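Local coordinates for O-succinylhomoserine sulfhydrylase (Mycobacterium tuberculosis, PDB 3NDN), which probably catalyses the pyridoxal-phosphate-dependent formation of L-homocysteine from O-succinyl-L-homoserine and hydrogen sulfide, a step of methionine biosynthesis, at residues Y54-A59 / L70-Y75; A98-A103 / P250-M255; M179-D184 / H312-L317; V304-L309 / T327-A332. All coordinates share one frame; numbering follows the deposited sequence.

Interaction 1: residues Y54-A59 / L70-Y75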
# COMPACT_ATOMS: atom_id res chain seq x y z
N TYR A 54 -15.25 10.57 8.83
CA TYR A 54 -15.47 9.92 10.14
C TYR A 54 -16.98 9.91 10.45
O TYR A 54 -17.75 10.66 9.83
CB TYR A 54 -14.65 10.62 11.27
CG TYR A 54 -13.17 10.69 10.89
CD1 TYR A 54 -12.27 9.70 11.30
CD2 TYR A 54 -12.71 11.70 10.05
CE1 TYR A 54 -10.92 9.73 10.88
CE2 TYR A 54 -11.36 11.73 9.61
CZ TYR A 54 -10.47 10.74 10.05
OH TYR A 54 -9.15 10.76 9.63
N VAL A 55 -17.40 9.05 11.36
CA VAL A 55 -18.82 8.97 11.77
C VAL A 55 -19.01 9.41 13.23
O VAL A 55 -18.03 9.46 14.01
CB VAL A 55 -19.40 7.54 11.53
CG1 VAL A 55 -19.30 7.17 10.04
CG2 VAL A 55 -18.68 6.49 12.41
N TYR A 56 -20.25 9.72 13.62
CA TYR A 56 -20.55 10.20 14.98
C TYR A 56 -21.70 9.41 15.60
O TYR A 56 -22.62 9.00 14.89
CB TYR A 56 -20.90 11.71 14.97
CG TYR A 56 -19.97 12.55 14.12
CD1 TYR A 56 -18.70 12.91 14.58
CD2 TYR A 56 -20.35 12.94 12.83
CE1 TYR A 56 -17.83 13.65 13.80
CE2 TYR A 56 -19.47 13.70 12.03
CZ TYR A 56 -18.22 14.05 12.53
OH TYR A 56 -17.33 14.78 11.75
N GLY A 57 -21.63 9.17 16.91
CA GLY A 57 -22.67 8.44 17.65
C GLY A 57 -24.04 9.10 17.72
O GLY A 57 -25.06 8.42 17.90
N SER A 58 -24.09 10.43 17.57
CA SER A 58 -25.33 11.19 17.67
C SER A 58 -25.19 12.54 16.97
O SER A 58 -24.08 12.98 16.68
CB SER A 58 -25.75 11.37 19.13
OG SER A 58 -24.91 12.29 19.82
N ALA A 59 -26.32 13.19 16.70
CA ALA A 59 -26.30 14.52 16.09
C ALA A 59 -25.62 15.57 17.00
O ALA A 59 -24.92 16.45 16.50
CB ALA A 59 -27.70 14.96 15.71
N LEU A 70 -14.95 19.09 20.98
CA LEU A 70 -14.38 17.75 21.18
C LEU A 70 -13.20 17.57 20.21
O LEU A 70 -13.19 18.17 19.14
CB LEU A 70 -15.44 16.68 20.91
CG LEU A 70 -16.64 16.58 21.86
CD1 LEU A 70 -17.68 15.63 21.27
CD2 LEU A 70 -16.23 16.11 23.26
N ASP A 71 -12.23 16.74 20.58
CA ASP A 71 -11.10 16.49 19.67
C ASP A 71 -11.29 15.31 18.67
O ASP A 71 -10.34 14.87 18.02
CB ASP A 71 -9.76 16.41 20.44
CG ASP A 71 -9.58 15.10 21.19
OD1 ASP A 71 -10.55 14.34 21.37
OD2 ASP A 71 -8.43 14.83 21.62
N HIS A 72 -12.52 14.82 18.57
CA HIS A 72 -12.97 13.85 17.55
C HIS A 72 -12.48 14.28 16.15
O HIS A 72 -12.51 15.47 15.82
CB HIS A 72 -14.51 13.81 17.57
CG HIS A 72 -15.12 12.59 16.94
ND1 HIS A 72 -14.98 12.29 15.61
CD2 HIS A 72 -15.96 11.66 17.46
CE1 HIS A 72 -15.66 11.19 15.33
NE2 HIS A 72 -16.27 10.79 16.44
N TYR A 73 -12.03 13.33 15.34
CA TYR A 73 -11.57 13.67 13.98
C TYR A 73 -12.76 14.06 13.08
O TYR A 73 -13.89 13.61 13.33
CB TYR A 73 -10.76 12.52 13.37
CG TYR A 73 -9.34 12.43 13.91
CD1 TYR A 73 -8.32 13.21 13.35
CD2 TYR A 73 -9.02 11.58 14.99
CE1 TYR A 73 -7.01 13.15 13.84
CE2 TYR A 73 -7.71 11.51 15.50
CZ TYR A 73 -6.71 12.29 14.91
OH TYR A 73 -5.41 12.25 15.38
N VAL A 74 -12.51 14.88 12.05
CA VAL A 74 -13.61 15.41 11.20
C VAL A 74 -13.42 15.16 9.70
O VAL A 74 -14.34 14.72 9.02
CB VAL A 74 -13.85 16.95 11.46
CG1 VAL A 74 -14.84 17.54 10.47
CG2 VAL A 74 -14.33 17.18 12.89
N TYR A 75 -12.23 15.44 9.17
CA TYR A 75 -11.96 15.26 7.75
C TYR A 75 -10.45 15.22 7.52
O TYR A 75 -9.72 16.06 8.06
CB TYR A 75 -12.59 16.39 6.92
CG TYR A 75 -12.69 16.12 5.43
CD1 TYR A 75 -11.90 16.83 4.51
CD2 TYR A 75 -13.57 15.16 4.92
CE1 TYR A 75 -11.99 16.59 3.12
CE2 TYR A 75 -13.67 14.91 3.53
CZ TYR A 75 -12.87 15.62 2.65
OH TYR A 75 -12.97 15.38 1.29
O HOH W 1 -16.17 13.50 7.52

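Interaction 2: residues A98-A103 / P250-M255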
# COMPACT_ATOMS: atom_id res chain seq x y z
N ALA A 98 5.08 22.60 18.23
CA ALA A 98 3.98 22.05 17.40
C ALA A 98 4.42 21.75 15.95
O ALA A 98 5.50 22.20 15.52
CB ALA A 98 2.75 22.97 17.44
N ALA A 99 3.59 20.98 15.22
CA ALA A 99 3.90 20.49 13.86
C ALA A 99 2.66 20.30 12.96
O ALA A 99 1.56 20.01 13.45
CB ALA A 99 4.67 19.17 13.93
N PHE A 100 2.86 20.46 11.64
CA PHE A 100 1.82 20.22 10.63
C PHE A 100 2.44 19.58 9.38
O PHE A 100 3.41 20.11 8.83
CB PHE A 100 1.12 21.54 10.23
CG PHE A 100 -0.36 21.38 9.92
CD1 PHE A 100 -1.33 21.98 10.71
CD2 PHE A 100 -0.78 20.57 8.85
CE1 PHE A 100 -2.70 21.81 10.45
CE2 PHE A 100 -2.15 20.39 8.58
CZ PHE A 100 -3.11 21.02 9.38
N ALA A 101 1.90 18.43 8.94
CA ALA A 101 2.42 17.68 7.79
C ALA A 101 1.88 18.24 6.46
O ALA A 101 0.75 18.72 6.42
CB ALA A 101 2.05 16.17 7.91
N THR A 102 2.68 18.13 5.39
CA THR A 102 2.31 18.64 4.03
C THR A 102 2.58 17.60 2.90
O THR A 102 3.20 16.57 3.16
CB THR A 102 3.08 19.93 3.68
OG1 THR A 102 4.46 19.62 3.49
CG2 THR A 102 2.95 21.02 4.77
N ALA A 103 2.13 17.89 1.67
CA ALA A 103 2.26 16.95 0.53
C ALA A 103 3.71 16.82 -0.00
O ALA A 103 4.06 15.83 -0.65
CB ALA A 103 1.31 17.37 -0.64
N PRO A 250 -2.53 30.90 11.44
CA PRO A 250 -2.38 31.17 10.00
C PRO A 250 -1.96 29.94 9.16
O PRO A 250 -2.41 29.81 8.02
CB PRO A 250 -1.33 32.28 9.95
CG PRO A 250 -0.58 32.15 11.24
CD PRO A 250 -1.58 31.68 12.25
N VAL A 251 -1.13 29.06 9.72
CA VAL A 251 -0.79 27.80 9.03
C VAL A 251 -2.02 26.89 8.84
O VAL A 251 -2.30 26.47 7.71
CB VAL A 251 0.39 27.02 9.69
CG1 VAL A 251 0.61 25.65 9.00
CG2 VAL A 251 1.66 27.83 9.63
N GLN A 252 -2.74 26.60 9.93
CA GLN A 252 -3.94 25.77 9.85
C GLN A 252 -4.94 26.30 8.82
O GLN A 252 -5.52 25.53 8.05
CB GLN A 252 -4.62 25.62 11.22
CG GLN A 252 -5.79 24.63 11.26
CD GLN A 252 -6.54 24.65 12.60
OE1 GLN A 252 -6.04 24.18 13.62
NE2 GLN A 252 -7.75 25.22 12.59
N LYS A 253 -5.14 27.62 8.78
CA LYS A 253 -6.07 28.22 7.82
C LYS A 253 -5.69 27.91 6.38
O LYS A 253 -6.55 27.50 5.58
CB LYS A 253 -6.19 29.72 8.05
CG LYS A 253 -7.28 30.39 7.22
CD LYS A 253 -7.35 31.87 7.52
CE LYS A 253 -8.51 32.52 6.77
NZ LYS A 253 -8.40 34.01 6.81
N LEU A 254 -4.42 28.10 6.02
CA LEU A 254 -3.98 27.76 4.67
C LEU A 254 -4.07 26.25 4.37
O LEU A 254 -4.43 25.85 3.25
CB LEU A 254 -2.56 28.30 4.39
CG LEU A 254 -2.42 29.81 4.15
CD1 LEU A 254 -0.93 30.23 3.99
CD2 LEU A 254 -3.21 30.24 2.91
N MET A 255 -3.76 25.40 5.35
CA MET A 255 -3.80 23.94 5.13
C MET A 255 -5.22 23.39 4.90
O MET A 255 -5.43 22.60 3.98
CB MET A 255 -3.08 23.17 6.27
CG MET A 255 -1.57 23.35 6.33
SD MET A 255 -0.60 22.89 4.86
CE MET A 255 -0.97 21.12 4.73

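Interaction 3: residues M179-D184 / H312-L317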
# COMPACT_ATOMS: atom_id res chain seq x y z
N MET A 179 27.45 24.58 -3.61
CA MET A 179 28.76 25.12 -3.18
C MET A 179 29.03 25.00 -1.67
O MET A 179 30.16 25.21 -1.23
CB MET A 179 28.97 26.56 -3.66
CG MET A 179 28.91 26.75 -5.18
SD MET A 179 30.08 25.77 -6.18
CE MET A 179 31.65 26.48 -5.71
N GLN A 180 27.98 24.69 -0.90
CA GLN A 180 28.11 24.44 0.55
C GLN A 180 28.65 25.65 1.37
O GLN A 180 29.46 25.49 2.29
CB GLN A 180 28.86 23.11 0.84
CG GLN A 180 28.44 21.93 -0.09
CD GLN A 180 28.74 20.52 0.44
OE1 GLN A 180 28.87 20.30 1.65
NE2 GLN A 180 28.81 19.55 -0.46
N SER A 181 28.17 26.84 1.00
CA SER A 181 28.40 28.09 1.74
C SER A 181 27.49 28.10 2.97
O SER A 181 26.36 27.58 2.91
CB SER A 181 28.08 29.28 0.82
OG SER A 181 28.11 30.52 1.50
N LEU A 182 27.96 28.69 4.08
CA LEU A 182 27.18 28.72 5.33
C LEU A 182 26.58 30.09 5.70
O LEU A 182 27.09 31.14 5.28
CB LEU A 182 28.02 28.20 6.52
CG LEU A 182 28.83 26.90 6.42
CD1 LEU A 182 29.32 26.45 7.79
CD2 LEU A 182 28.06 25.77 5.77
N VAL A 183 25.50 30.07 6.49
CA VAL A 183 24.92 31.26 7.12
C VAL A 183 25.08 31.12 8.66
O VAL A 183 24.85 30.04 9.20
CB VAL A 183 23.42 31.42 6.75
CG1 VAL A 183 22.80 32.62 7.46
CG2 VAL A 183 23.25 31.54 5.22
N ASP A 184 25.51 32.19 9.34
CA ASP A 184 25.68 32.19 10.80
C ASP A 184 24.30 32.27 11.49
O ASP A 184 23.74 33.36 11.60
CB ASP A 184 26.57 33.38 11.22
CG ASP A 184 27.10 33.28 12.66
OD1 ASP A 184 26.39 32.82 13.57
OD2 ASP A 184 28.24 33.73 12.91
N HIS A 312 37.81 23.98 4.56
CA HIS A 312 36.62 24.76 4.23
C HIS A 312 36.78 26.20 4.74
O HIS A 312 37.21 26.40 5.89
CB HIS A 312 35.35 24.12 4.84
CG HIS A 312 34.06 24.69 4.32
ND1 HIS A 312 33.66 25.98 4.60
CD2 HIS A 312 33.08 24.15 3.56
CE1 HIS A 312 32.49 26.21 4.02
NE2 HIS A 312 32.12 25.12 3.38
N PRO A 313 36.46 27.22 3.90
CA PRO A 313 36.67 28.62 4.32
C PRO A 313 35.90 29.02 5.59
O PRO A 313 36.30 29.97 6.27
CB PRO A 313 36.21 29.46 3.12
CG PRO A 313 35.74 28.52 2.09
CD PRO A 313 36.04 27.11 2.49
N GLN A 314 34.81 28.31 5.88
CA GLN A 314 33.99 28.57 7.07
C GLN A 314 34.02 27.41 8.08
O GLN A 314 33.02 27.15 8.78
CB GLN A 314 32.55 28.89 6.67
CG GLN A 314 32.38 30.23 5.94
CD GLN A 314 31.02 30.36 5.27
OE1 GLN A 314 30.70 29.62 4.34
NE2 GLN A 314 30.22 31.30 5.75
N TYR A 315 35.15 26.72 8.16
CA TYR A 315 35.29 25.54 9.03
C TYR A 315 34.97 25.81 10.51
O TYR A 315 34.30 24.99 11.16
CB TYR A 315 36.70 24.95 8.91
CG TYR A 315 36.97 23.72 9.75
CD1 TYR A 315 36.34 22.50 9.47
CD2 TYR A 315 37.87 23.77 10.82
CE1 TYR A 315 36.59 21.37 10.25
CE2 TYR A 315 38.13 22.64 11.61
CZ TYR A 315 37.49 21.45 11.31
OH TYR A 315 37.76 20.34 12.07
N ASP A 316 35.46 26.92 11.05
CA ASP A 316 35.20 27.24 12.45
C ASP A 316 33.70 27.42 12.74
O ASP A 316 33.22 26.99 13.79
CB ASP A 316 36.01 28.46 12.93
CG ASP A 316 37.51 28.16 13.09
OD1 ASP A 316 37.91 26.97 13.16
OD2 ASP A 316 38.29 29.13 13.16
N LEU A 317 32.98 28.05 11.81
CA LEU A 317 31.52 28.20 11.92
C LEU A 317 30.78 26.85 11.81
O LEU A 317 29.83 26.60 12.55
CB LEU A 317 30.97 29.20 10.88
CG LEU A 317 29.44 29.32 10.77
CD1 LEU A 317 28.80 29.76 12.09
CD2 LEU A 317 29.04 30.26 9.62

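Interaction 4: residues V304-L309 / T327-A332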
# COMPACT_ATOMS: atom_id res chain seq x y z
N VAL A 304 37.91 20.51 -3.02
CA VAL A 304 36.73 19.85 -2.45
C VAL A 304 35.96 20.82 -1.54
O VAL A 304 36.56 21.67 -0.87
CB VAL A 304 37.12 18.57 -1.64
CG1 VAL A 304 35.87 17.86 -1.05
CG2 VAL A 304 37.89 17.59 -2.51
N ARG A 305 34.63 20.72 -1.53
CA ARG A 305 33.83 21.45 -0.54
C ARG A 305 33.01 20.46 0.30
O ARG A 305 32.19 19.71 -0.24
CB ARG A 305 32.94 22.52 -1.20
CG ARG A 305 33.66 23.81 -1.64
CD ARG A 305 34.08 24.67 -0.44
NE ARG A 305 34.65 25.95 -0.88
CZ ARG A 305 35.95 26.16 -1.12
NH1 ARG A 305 36.85 25.19 -0.96
NH2 ARG A 305 36.36 27.35 -1.52
N TYR A 306 33.30 20.43 1.60
CA TYR A 306 32.63 19.61 2.61
C TYR A 306 32.87 20.31 3.95
O TYR A 306 34.02 20.63 4.27
CB TYR A 306 33.19 18.17 2.63
CG TYR A 306 32.46 17.21 3.58
CD1 TYR A 306 31.15 16.77 3.30
CD2 TYR A 306 33.07 16.73 4.76
CE1 TYR A 306 30.47 15.90 4.16
CE2 TYR A 306 32.40 15.85 5.62
CZ TYR A 306 31.11 15.44 5.32
OH TYR A 306 30.44 14.60 6.19
N PRO A 307 31.80 20.60 4.72
CA PRO A 307 31.90 21.47 5.91
C PRO A 307 32.81 20.96 7.05
O PRO A 307 33.27 21.78 7.85
CB PRO A 307 30.44 21.53 6.42
CG PRO A 307 29.62 21.26 5.19
CD PRO A 307 30.41 20.17 4.50
N TYR A 308 33.04 19.65 7.13
CA TYR A 308 33.90 19.09 8.19
C TYR A 308 35.33 18.74 7.70
O TYR A 308 36.10 18.06 8.39
CB TYR A 308 33.21 17.90 8.90
CG TYR A 308 32.64 18.22 10.28
CD1 TYR A 308 32.94 17.40 11.37
CD2 TYR A 308 31.85 19.36 10.51
CE1 TYR A 308 32.45 17.69 12.65
CE2 TYR A 308 31.34 19.65 11.80
CZ TYR A 308 31.66 18.81 12.86
OH TYR A 308 31.20 19.05 14.14
N LEU A 309 35.65 19.22 6.50
CA LEU A 309 37.03 19.24 6.00
C LEU A 309 37.72 20.54 6.48
O LEU A 309 37.21 21.63 6.22
CB LEU A 309 37.01 19.15 4.47
CG LEU A 309 38.20 18.62 3.67
CD1 LEU A 309 38.62 17.21 4.14
CD2 LEU A 309 37.88 18.64 2.17
N THR A 327 25.95 14.46 4.24
CA THR A 327 26.06 13.27 3.37
C THR A 327 26.33 13.58 1.88
O THR A 327 26.24 12.67 1.04
CB THR A 327 24.77 12.39 3.45
OG1 THR A 327 23.67 13.11 2.90
CG2 THR A 327 24.46 11.99 4.89
N VAL A 328 26.65 14.84 1.55
CA VAL A 328 26.90 15.29 0.17
C VAL A 328 28.32 15.90 0.04
O VAL A 328 28.74 16.70 0.89
CB VAL A 328 25.85 16.33 -0.27
CG1 VAL A 328 26.01 16.69 -1.75
CG2 VAL A 328 24.43 15.82 -0.01
N VAL A 329 29.05 15.50 -1.01
CA VAL A 329 30.41 16.00 -1.29
C VAL A 329 30.49 16.66 -2.69
O VAL A 329 30.15 16.03 -3.69
CB VAL A 329 31.45 14.87 -1.23
CG1 VAL A 329 32.89 15.43 -1.38
CG2 VAL A 329 31.30 14.06 0.07
N THR A 330 30.97 17.90 -2.75
CA THR A 330 31.13 18.65 -4.01
C THR A 330 32.63 18.80 -4.32
O THR A 330 33.42 19.06 -3.41
CB THR A 330 30.41 20.03 -3.91
OG1 THR A 330 29.02 19.83 -3.61
CG2 THR A 330 30.52 20.82 -5.22
N PHE A 331 33.02 18.62 -5.58
CA PHE A 331 34.42 18.83 -6.02
C PHE A 331 34.58 19.35 -7.46
O PHE A 331 33.65 19.29 -8.26
CB PHE A 331 35.26 17.56 -5.82
CG PHE A 331 34.92 16.42 -6.76
CD1 PHE A 331 35.72 16.16 -7.87
CD2 PHE A 331 33.81 15.61 -6.53
CE1 PHE A 331 35.42 15.11 -8.75
CE2 PHE A 331 33.50 14.55 -7.39
CZ PHE A 331 34.31 14.30 -8.51
N ALA A 332 35.78 19.84 -7.78
CA ALA A 332 36.10 20.32 -9.12
C ALA A 332 37.33 19.62 -9.70
O ALA A 332 38.34 19.42 -8.99
CB ALA A 332 36.31 21.85 -9.12

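Interaction 1: residues Y54-A59 / L70-Y75
Tyr73 O accepts from His72 ND1 within its own segment, at 2.9 Å, on a lone pair and in the carbonyl plane, and Tyr54 CB of the other segment packs against it at 3.7 Å. With its CG anti to the backbone N (chi1 -161°), His72 turns its imidazole toward Val55 and Tyr56. There the ring edge faces the carbonyl of Val55, with His72 CE1 3.2 Å from Val55 O, and one ring face receives Tyr56 CD1, offset toward the rim. The Tyr56 and His72 rings are oblique, their planes at 46°. A CH-pi contact binds the next pair: Tyr73 CB stands over the centre of the Tyr54 ring, 3.6 Å from its centroid. The two phenol rings are nearly parallel but slid so far apart that they scarcely overlap. Beyond them a water donates to Val74 O at 2.7 Å and accepts a weak bond from Tyr54 N.

Helix 59-66 joins the two segments, and the region reaches into the assembly. Tyr75 OH bonds the pyridoxal-phosphate lysine side chain of the second subunit, as in trans-sulfuration relatives whose cofactor sites are shared between subunits. His72 NE2 bonds Glu42 of the third subunit; with ND1 also donating, the imidazole is probably protonated, its positive charge balanced by that carboxylate across the subunit boundary.

Interaction 2: residues A98-A103 / P250-M255
Phe100 lays one ring face against Met255 where helix 244-258 packs beside strand 98-102, an outermost strand of the large mixed seven-stranded sheet in this fold-type I PLP enzyme. Met255 CG sits over that face, offset toward the rim and 4.0 Å from the ring centroid, a CH-pi contact. Alongside it, Met255 CB lies 3.7 Å from Phe100 CE2. The sulfur stands obliquely to the ring, with Met255 SD 5.2 Å from the centroid, making a Met-aromatic contact. Phe100 and Met255 lie alongside one another, running in opposing senses. Farther back along the helix, Val251 CG1 reaches Phe100 CB at 4.3 Å, while Gln252 meets the ring through its CA and the aliphatic part of its side chain, near Phe100 CE1.

Strand and helix run in nearly the same direction, 19° apart, with their axes 10.2 Å from each other at closest approach. That spacing is bridged by apolar groups, and no hydrogen bond crosses the contact. Strand 98-102 is held in place by backbone bonds to strand 238-242, while helices 81-94 and 105-114 supply further packing around it. Lys253 of the same helix as Met255 forms a salt bridge with Glu139 of the second subunit.

Thr102 OG1 bonds Ser104 O, a fixed rotation that leaves CG2 for the sulfur end of Met255. Bends at chi2 and chi3 (-58° and -62°) fold the methionine so that its end lies against the strand, bringing Met255 CE to 3.9 Å from Thr102 CG2 and 3.4 Å from Ala101 O.

Interaction 3: residues M179-D184 / H312-L317
At the N-cap of helix 315-321, Gln314 pairs its side-chain amide with the backbone of Leu182 in the loop that follows strand 169-173. Gln314 OE1 accepts from Leu182 N at 2.9 Å, the donor tilted from the carbonyl plane, and Gln314 NE2 returns a bond to Leu182 O at 3.2 Å, coming from above that carbonyl's plane. Two bonds to one residue fix the rotation of the amide. A chain extended beyond CG carries it across, sliding past the Leu182 side chain.

His312 opens the type I turn that ends at Tyr315 and leads into the helix. Its imidazole works in its own plane at both nitrogens: His312 NE2 donates to Gln180 O at 2.9 Å, and His312 ND1 accepts from Gln314 N, also at 2.9 Å. That second bond ties the imidazole to the backbone of the residue that grips Leu182.

From the first helical turn, a chi1 of 173° points the Leu317 branch away from its own N, and Leu317 CD2 makes an apolar contact with Leu182 CB at 3.9 Å. Leu317 CD1 lies 4.0 Å from Asp184 CG, a plain van der Waals approach to the carboxylate. Asp184 is itself the N-cap of helix 185-194, where OD1 makes a weak bond to Ala187 N.

Interaction 4: residues V304-L309 / T327-A332
Val329 presents its two methyls to the hollow between Val304, on the facing strand, and Tyr306 just past its end. Val329 CG1 meets Val304 CG1 at 3.9 Å, the two valines crossing at a slant, and Val329 CG2 approaches Tyr306 CD1 at 4.2 Å. The next bump along is Val304 CG2, which rests against Phe331 CB while the phenyl ring leads away. Val304 and Phe331 share a sheet face as an antiparallel non-hydrogen-bonded pair, their CA atoms 4.4 Å apart.

Arg305 and Thr330 form the adjacent hydrogen-bonded pair on the other face. Arg305 N donates to Thr330 O at 2.8 Å, almost straight at 178°, whereas the return bond from Thr330 N to Arg305 O is weak. Their CB atoms approach, but the arginine chain bends at chi2 and carries its guanidinium away from the contact. Thr330 O also receives a CA-H...O contact from Val304, and Thr330 OG1 is bonded to Pro178 O.

Regular pairing stops after Arg305. A chi1 of -175° swings the Tyr306 ring away from its own N and lays its edge beside the backbone, Tyr306 CD1 standing 3.4 Å from Val328 O in the ring plane; the hydroxyl bonds Gly326 O. Tyr306 also opens a type I turn closed by Leu309 N to Tyr306 O.

Helix 277-296 packs on Val304 and Tyr306 through Leu295, Asn285 and Gln289. Strand 301-305 is an outermost strand of the smaller five-stranded sheet, and strand 328-333 lies between it and strand 392-396.

Interactions 2 and 4 are buried and involve outermost strands: the first packs a helix on the large sheet without a hydrogen bond, mainly by apolar, CH-pi and Met-aromatic contacts, the second joins two strands of the smaller sheet by backbone bonds. Interaction 1 joins two loops, interaction 3 a loop and the start of helix 315-321, both partly buried. Each contains a histidine with both ring nitrogens bonded, but only in interaction 3 does one bond cross the contact. Interaction 1 has its centre about 34 Å from the centre of the chain, among neighbouring subunits; no other chain touches interaction 3. Interactions 3 and 4 meet where Gln180 NE2 probably bonds Val328 O and Thr330 OG1.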